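Local coordinates for probable M18 family aminopeptidase 1 (Thermotoga maritima, PDB 2GLF), which is probably a metal-dependent aminopeptidase of the M18 family, removing residues from the N-terminal end of peptides with the aid of bound divalent metal ions, at residues E15-A18 with F19-E22; E438-V441 with A442-L446. All blocks are in the same frame, centred on the assembly; numbering follows the deposited sequence.

Interaction 1: residues E15-A18 with F19-E22; sequences EIEA and FSKE
Glu17 meets Lys21, one helical turn on, twice: through its carboxylate and through its carbonyl oxygen. The ionic part is an i to i+4 salt bridge, OE1 of Glu17 standing 3.5 Å from NZ of Lys21. The glutamate chain bends at chi2 (-56°) and the lysine at its last torsion, bringing the charged ends together alongside the helix. The other carboxylate oxygen, OE2, pairs with Lys433, so the glutamate is shared between two lysines. Among the hydrogen bonds, Glu17 O takes two: Lys21 N at 2.9 Å, the regular alpha-helical bond, and Ser20 OG at 2.7 Å. The serine hydroxyl sits between its own N and carbonyl carbon (chi1 69°), folded back onto the helix, and it reaches the oxygen from well off the C=O direction, at 116°. Phe19, Ser20 and Glu22 complete the i to i+4 ladder with Glu15, Ile16 and Ala18. All of this lies in helix 13-29, whose buried side packs on two others: Ile16, Phe19 and Ser20 touch helix 433-449, while Phe19 and Glu22 meet helix 248-263, where Glu22 forms a salt bridge with Arg259.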
ATOM      1  N   GLU A  15     -55.251 -19.605 -17.292  1.00 22.70           N
ATOM      2  CA  GLU A  15     -55.470 -19.068 -15.955  1.00 22.71           C
ATOM      3  C   GLU A  15     -54.322 -18.162 -15.503  1.00 22.06           C
ATOM      4  O   GLU A  15     -54.546 -17.169 -14.818  1.00 22.94           O
ATOM      5  CB  GLU A  15     -55.693 -20.202 -14.945  1.00 29.16           C
ATOM      6  CG  GLU A  15     -56.998 -20.961 -15.163  1.00 32.36           C
ATOM      7  CD  GLU A  15     -57.303 -21.962 -14.063  1.00 40.47           C
ATOM      8  OE1 GLU A  15     -57.491 -21.541 -12.903  1.00 43.35           O
ATOM      9  OE2 GLU A  15     -57.360 -23.174 -14.355  1.00 43.25           O
ATOM     10  N   ILE A  16     -53.099 -18.500 -15.898  1.00 19.07           N
ATOM     11  CA  ILE A  16     -51.921 -17.714 -15.537  1.00 17.54           C
ATOM     12  C   ILE A  16     -51.956 -16.371 -16.261  1.00 17.45           C
ATOM     13  O   ILE A  16     -51.818 -15.321 -15.640  1.00 17.91           O
ATOM     14  CB  ILE A  16     -50.620 -18.476 -15.907  1.00  9.86           C
ATOM     15  CG1 ILE A  16     -50.438 -19.675 -14.963  1.00  9.86           C
ATOM     16  CG2 ILE A  16     -49.424 -17.542 -15.853  1.00  9.86           C
ATOM     17  CD1 ILE A  16     -49.405 -20.666 -15.421  1.00  9.86           C
ATOM     18  N   GLU A  17     -52.145 -16.409 -17.576  1.00 15.28           N
ATOM     19  CA  GLU A  17     -52.217 -15.191 -18.377  1.00 15.18           C
ATOM     20  C   GLU A  17     -53.271 -14.234 -17.840  1.00 14.49           C
ATOM     21  O   GLU A  17     -53.005 -13.046 -17.630  1.00 14.32           O
ATOM     22  CB  GLU A  17     -52.542 -15.528 -19.831  1.00 38.10           C
ATOM     23  CG  GLU A  17     -51.324 -15.773 -20.674  1.00 42.62           C
ATOM     24  CD  GLU A  17     -50.377 -14.598 -20.628  1.00 50.05           C
ATOM     25  OE1 GLU A  17     -50.821 -13.472 -20.944  1.00 51.74           O
ATOM     26  OE2 GLU A  17     -49.196 -14.799 -20.272  1.00 53.27           O
ATOM     27  N   ALA A  18     -54.473 -14.759 -17.624  1.00 22.22           N
ATOM     28  CA  ALA A  18     -55.574 -13.953 -17.115  1.00 21.07           C
ATOM     29  C   ALA A  18     -55.178 -13.298 -15.800  1.00 20.48           C
ATOM     30  O   ALA A  18     -55.312 -12.089 -15.642  1.00 20.35           O
ATOM     31  CB  ALA A  18     -56.804 -14.824 -16.913  1.00 33.38           C
ATOM     32  N   PHE A  19     -54.669 -14.106 -14.875  1.00 19.70           N
ATOM     33  CA  PHE A  19     -54.271 -13.625 -13.563  1.00 19.80           C
ATOM     34  C   PHE A  19     -53.126 -12.620 -13.597  1.00 20.01           C
ATOM     35  O   PHE A  19     -53.064 -11.719 -12.752  1.00 19.83           O
ATOM     36  CB  PHE A  19     -53.878 -14.794 -12.659  1.00 13.27           C
ATOM     37  CG  PHE A  19     -53.754 -14.409 -11.217  1.00 13.11           C
ATOM     38  CD1 PHE A  19     -54.890 -14.141 -10.460  1.00 13.23           C
ATOM     39  CD2 PHE A  19     -52.507 -14.247 -10.631  1.00 13.82           C
ATOM     40  CE1 PHE A  19     -54.787 -13.711  -9.142  1.00 12.79           C
ATOM     41  CE2 PHE A  19     -52.390 -13.818  -9.316  1.00 14.67           C
ATOM     42  CZ  PHE A  19     -53.534 -13.547  -8.567  1.00 12.56           C
ATOM     43  N   SER A  20     -52.216 -12.774 -14.557  1.00 19.22           N
ATOM     44  CA  SER A  20     -51.085 -11.857 -14.668  1.00 20.16           C
ATOM     45  C   SER A  20     -51.586 -10.538 -15.236  1.00 19.88           C
ATOM     46  O   SER A  20     -51.092  -9.462 -14.881  1.00 19.82           O
ATOM     47  CB  SER A  20     -49.998 -12.437 -15.576  1.00 24.07           C
ATOM     48  OG  SER A  20     -50.429 -12.487 -16.925  1.00 28.71           O
ATOM     49  N   LYS A  21     -52.574 -10.620 -16.122  1.00  8.99           N
ATOM     50  CA  LYS A  21     -53.129  -9.413 -16.702  1.00  9.33           C
ATOM     51  C   LYS A  21     -53.819  -8.596 -15.611  1.00  9.62           C
ATOM     52  O   LYS A  21     -53.758  -7.365 -15.612  1.00  9.20           O
ATOM     53  CB  LYS A  21     -54.110  -9.754 -17.825  1.00 18.72           C
ATOM     54  CG  LYS A  21     -53.436  -9.975 -19.167  1.00 20.46           C
ATOM     55  CD  LYS A  21     -54.434  -9.899 -20.311  1.00 26.43           C
ATOM     56  CE  LYS A  21     -53.746  -9.708 -21.667  1.00 30.53           C
ATOM     57  NZ  LYS A  21     -52.853 -10.841 -22.040  1.00 32.78           N
ATOM     58  N   GLU A  22     -54.461  -9.289 -14.675  1.00 10.04           N
ATOM     59  CA  GLU A  22     -55.156  -8.636 -13.576  1.00 11.25           C
ATOM     60  C   GLU A  22     -54.149  -8.014 -12.605  1.00 11.46           C
ATOM     61  O   GLU A  22     -54.371  -6.919 -12.071  1.00 10.10           O
ATOM     62  CB  GLU A  22     -56.039  -9.655 -12.863  1.00 38.24           C
ATOM     63  CG  GLU A  22     -57.190 -10.144 -13.727  1.00 42.31           C
ATOM     64  CD  GLU A  22     -57.748 -11.482 -13.283  1.00 49.64           C
ATOM     65  OE1 GLU A  22     -58.767 -11.915 -13.862  1.00 53.92           O
ATOM     66  OE2 GLU A  22     -57.169 -12.108 -12.367  1.00 47.79           O
TER

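Interaction 2: residues E438-V441 with A442-L446; sequences ETYV and AYRSL
Thr439 and Tyr443, one turn apart on the same face of helix 433-449, send their side chains out together, and the tyrosine can be followed outward along its length. Its CB rests 3.5 Å from Thr439 O, the carbonyl that also receives Tyr443 N in the helical hydrogen bond of 2.8 Å. CG stays close to that same oxygen. Farther out the methyl group takes over: Thr439 CG2 sits over one face of the ring, displaced toward its rim, nearest CE1 at 3.4 Å and almost as close to CZ. This is a CH-pi contact, with CG2 3.7 Å from the ring centroid and 21° off the normal. The threonine torsion, with CG2 anti to the backbone N, presents the methyl to the ring, while OG1 turns back to bond Asp435 O. At the tip, Tyr443 OH bonds Met417 O on a strand of the central mixed sheet. Helix 433-449 is thus joined to the alpha/beta core of the zinc-exopeptidase clan, and the tyrosine side chain comes within about 10 Å of a bound manganese ion. A second i to i+4 pair has a different character. Tyr440 and Arg444 also run alongside each other, but their ring and guanidinium planes are 62° apart, and NH1 of Arg444 donates to Tyr440 OH at 3.3 Å, a long and bent bond (136°). That hydroxyl is also bonded to Ser263 OG. On a third side of the helix, Val441 O accepts both the amide N of Ser445, at 3.0 Å, and the hydroxyl OG of the same residue, at 2.8 Å.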
ATOM      1  N   GLU A 438     -49.155 -19.201  -8.699  1.00 10.58           N
ATOM      2  CA  GLU A 438     -49.010 -20.234  -7.694  1.00 10.91           C
ATOM      3  C   GLU A 438     -48.952 -19.683  -6.277  1.00 11.03           C
ATOM      4  O   GLU A 438     -49.333 -20.366  -5.322  1.00 10.44           O
ATOM      5  CB  GLU A 438     -47.777 -21.081  -7.977  1.00 22.49           C
ATOM      6  CG  GLU A 438     -47.797 -22.405  -7.232  1.00 24.93           C
ATOM      7  CD  GLU A 438     -48.972 -23.281  -7.629  1.00 26.76           C
ATOM      8  OE1 GLU A 438     -49.151 -24.353  -7.019  1.00 30.73           O
ATOM      9  OE2 GLU A 438     -49.713 -22.901  -8.554  1.00 28.54           O
ATOM     10  N   THR A 439     -48.464 -18.456  -6.134  1.00 16.35           N
ATOM     11  CA  THR A 439     -48.388 -17.837  -4.816  1.00 16.05           C
ATOM     12  C   THR A 439     -49.820 -17.648  -4.349  1.00 16.19           C
ATOM     13  O   THR A 439     -50.173 -18.000  -3.220  1.00 16.78           O
ATOM     14  CB  THR A 439     -47.679 -16.481  -4.877  1.00 12.57           C
ATOM     15  OG1 THR A 439     -46.287 -16.693  -5.142  1.00 12.26           O
ATOM     16  CG2 THR A 439     -47.841 -15.730  -3.560  1.00 12.26           C
ATOM     17  N   TYR A 440     -50.637 -17.100  -5.244  1.00 16.38           N
ATOM     18  CA  TYR A 440     -52.060 -16.876  -4.992  1.00 16.87           C
ATOM     19  C   TYR A 440     -52.740 -18.178  -4.565  1.00 16.74           C
ATOM     20  O   TYR A 440     -53.611 -18.185  -3.706  1.00 16.59           O
ATOM     21  CB  TYR A 440     -52.727 -16.358  -6.267  1.00 23.29           C
ATOM     22  CG  TYR A 440     -54.216 -16.594  -6.317  1.00 23.45           C
ATOM     23  CD1 TYR A 440     -55.086 -15.880  -5.491  1.00 23.59           C
ATOM     24  CD2 TYR A 440     -54.753 -17.541  -7.183  1.00 23.53           C
ATOM     25  CE1 TYR A 440     -56.459 -16.107  -5.528  1.00 25.25           C
ATOM     26  CE2 TYR A 440     -56.119 -17.776  -7.231  1.00 24.15           C
ATOM     27  CZ  TYR A 440     -56.966 -17.059  -6.401  1.00 24.65           C
ATOM     28  OH  TYR A 440     -58.319 -17.312  -6.439  1.00 24.81           O
ATOM     29  N   VAL A 441     -52.345 -19.276  -5.196  1.00 24.00           N
ATOM     30  CA  VAL A 441     -52.905 -20.573  -4.872  1.00 23.32           C
ATOM     31  C   VAL A 441     -52.460 -20.985  -3.474  1.00 23.36           C
ATOM     32  O   VAL A 441     -53.277 -21.395  -2.651  1.00 23.85           O
ATOM     33  CB  VAL A 441     -52.451 -21.637  -5.876  1.00 11.65           C
ATOM     34  CG1 VAL A 441     -53.019 -22.990  -5.488  1.00 10.47           C
ATOM     35  CG2 VAL A 441     -52.899 -21.251  -7.273  1.00 11.85           C
ATOM     36  N   ALA A 442     -51.160 -20.867  -3.209  1.00 13.68           N
ATOM     37  CA  ALA A 442     -50.604 -21.222  -1.908  1.00 13.68           C
ATOM     38  C   ALA A 442     -51.267 -20.421  -0.785  1.00 13.68           C
ATOM     39  O   ALA A 442     -51.718 -20.991   0.209  1.00 13.68           O
ATOM     40  CB  ALA A 442     -49.098 -20.989  -1.907  1.00 11.08           C
ATOM     41  N   TYR A 443     -51.335 -19.104  -0.952  1.00 12.83           N
ATOM     42  CA  TYR A 443     -51.943 -18.227   0.049  1.00 14.19           C
ATOM     43  C   TYR A 443     -53.407 -18.543   0.346  1.00 14.83           C
ATOM     44  O   TYR A 443     -53.841 -18.481   1.495  1.00 13.51           O
ATOM     45  CB  TYR A 443     -51.843 -16.768  -0.398  1.00 17.18           C
ATOM     46  CG  TYR A 443     -50.463 -16.169  -0.272  1.00 18.61           C
ATOM     47  CD1 TYR A 443     -50.201 -14.889  -0.757  1.00 19.72           C
ATOM     48  CD2 TYR A 443     -49.417 -16.873   0.333  1.00 17.42           C
ATOM     49  CE1 TYR A 443     -48.934 -14.321  -0.646  1.00 21.29           C
ATOM     50  CE2 TYR A 443     -48.148 -16.315   0.448  1.00 19.61           C
ATOM     51  CZ  TYR A 443     -47.914 -15.036  -0.045  1.00 20.37           C
ATOM     52  OH  TYR A 443     -46.666 -14.466   0.056  1.00 17.54           O
ATOM     53  N   ARG A 444     -54.165 -18.867  -0.697  1.00 27.80           N
ATOM     54  CA  ARG A 444     -55.584 -19.169  -0.557  1.00 29.55           C
ATOM     55  C   ARG A 444     -55.816 -20.479   0.171  1.00 30.53           C
ATOM     56  O   ARG A 444     -56.621 -20.551   1.101  1.00 30.74           O
ATOM     57  CB  ARG A 444     -56.247 -19.236  -1.932  1.00 25.02           C
ATOM     58  CG  ARG A 444     -57.691 -19.682  -1.894  1.00 26.24           C
ATOM     59  CD  ARG A 444     -58.303 -19.732  -3.283  1.00 31.81           C
ATOM     60  NE  ARG A 444     -59.627 -20.348  -3.260  1.00 34.43           N
ATOM     61  CZ  ARG A 444     -60.438 -20.422  -4.309  1.00 34.43           C
ATOM     62  NH1 ARG A 444     -60.067 -19.913  -5.478  1.00 33.78           N
ATOM     63  NH2 ARG A 444     -61.624 -21.003  -4.186  1.00 35.76           N
ATOM     64  N   SER A 445     -55.110 -21.516  -0.261  1.00 26.30           N
ATOM     65  CA  SER A 445     -55.256 -22.821   0.355  1.00 27.74           C
ATOM     66  C   SER A 445     -54.633 -22.870   1.749  1.00 28.21           C
ATOM     67  O   SER A 445     -54.897 -23.790   2.514  1.00 29.09           O
ATOM     68  CB  SER A 445     -54.651 -23.894  -0.550  1.00 30.40           C
ATOM     69  OG  SER A 445     -53.331 -23.560  -0.925  1.00 32.77           O
ATOM     70  N   LEU A 446     -53.807 -21.886   2.084  1.00 22.25           N
ATOM     71  CA  LEU A 446     -53.203 -21.860   3.408  1.00 22.65           C
ATOM     72  C   LEU A 446     -54.143 -21.184   4.394  1.00 23.54           C
ATOM     73  O   LEU A 446     -54.158 -21.521   5.583  1.00 23.79           O
ATOM     74  CB  LEU A 446     -51.864 -21.125   3.389  1.00 14.86           C
ATOM     75  CG  LEU A 446     -50.639 -21.962   3.014  1.00 14.49           C
ATOM     76  CD1 LEU A 446     -49.429 -21.058   2.937  1.00 14.81           C
ATOM     77  CD2 LEU A 446     -50.418 -23.065   4.042  1.00 12.56           C
TER

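How the interactions relate
Both interactions lie within about two turns of a single helix, and their helices, 13-29 and 433-449, pack against each other: the ring of Phe19 stacks on that of Tyr440, with Phe19 CZ 3.7 Å from Tyr440 CB. Each also meets helix 248-263. Interaction 1 is only partly buried, and its exposed flank carries an ion pair; interaction 2 is buried and relies on a methyl over a ring and on phenol hydroxyls bonded into surrounding structure. Serine does similar work in both, adding a hydroxyl to a carbonyl already used by the helix, but reaches back three residues in 15-22 and four in 438-446. Interaction 2 also meets strand 351-354 of the central sheet.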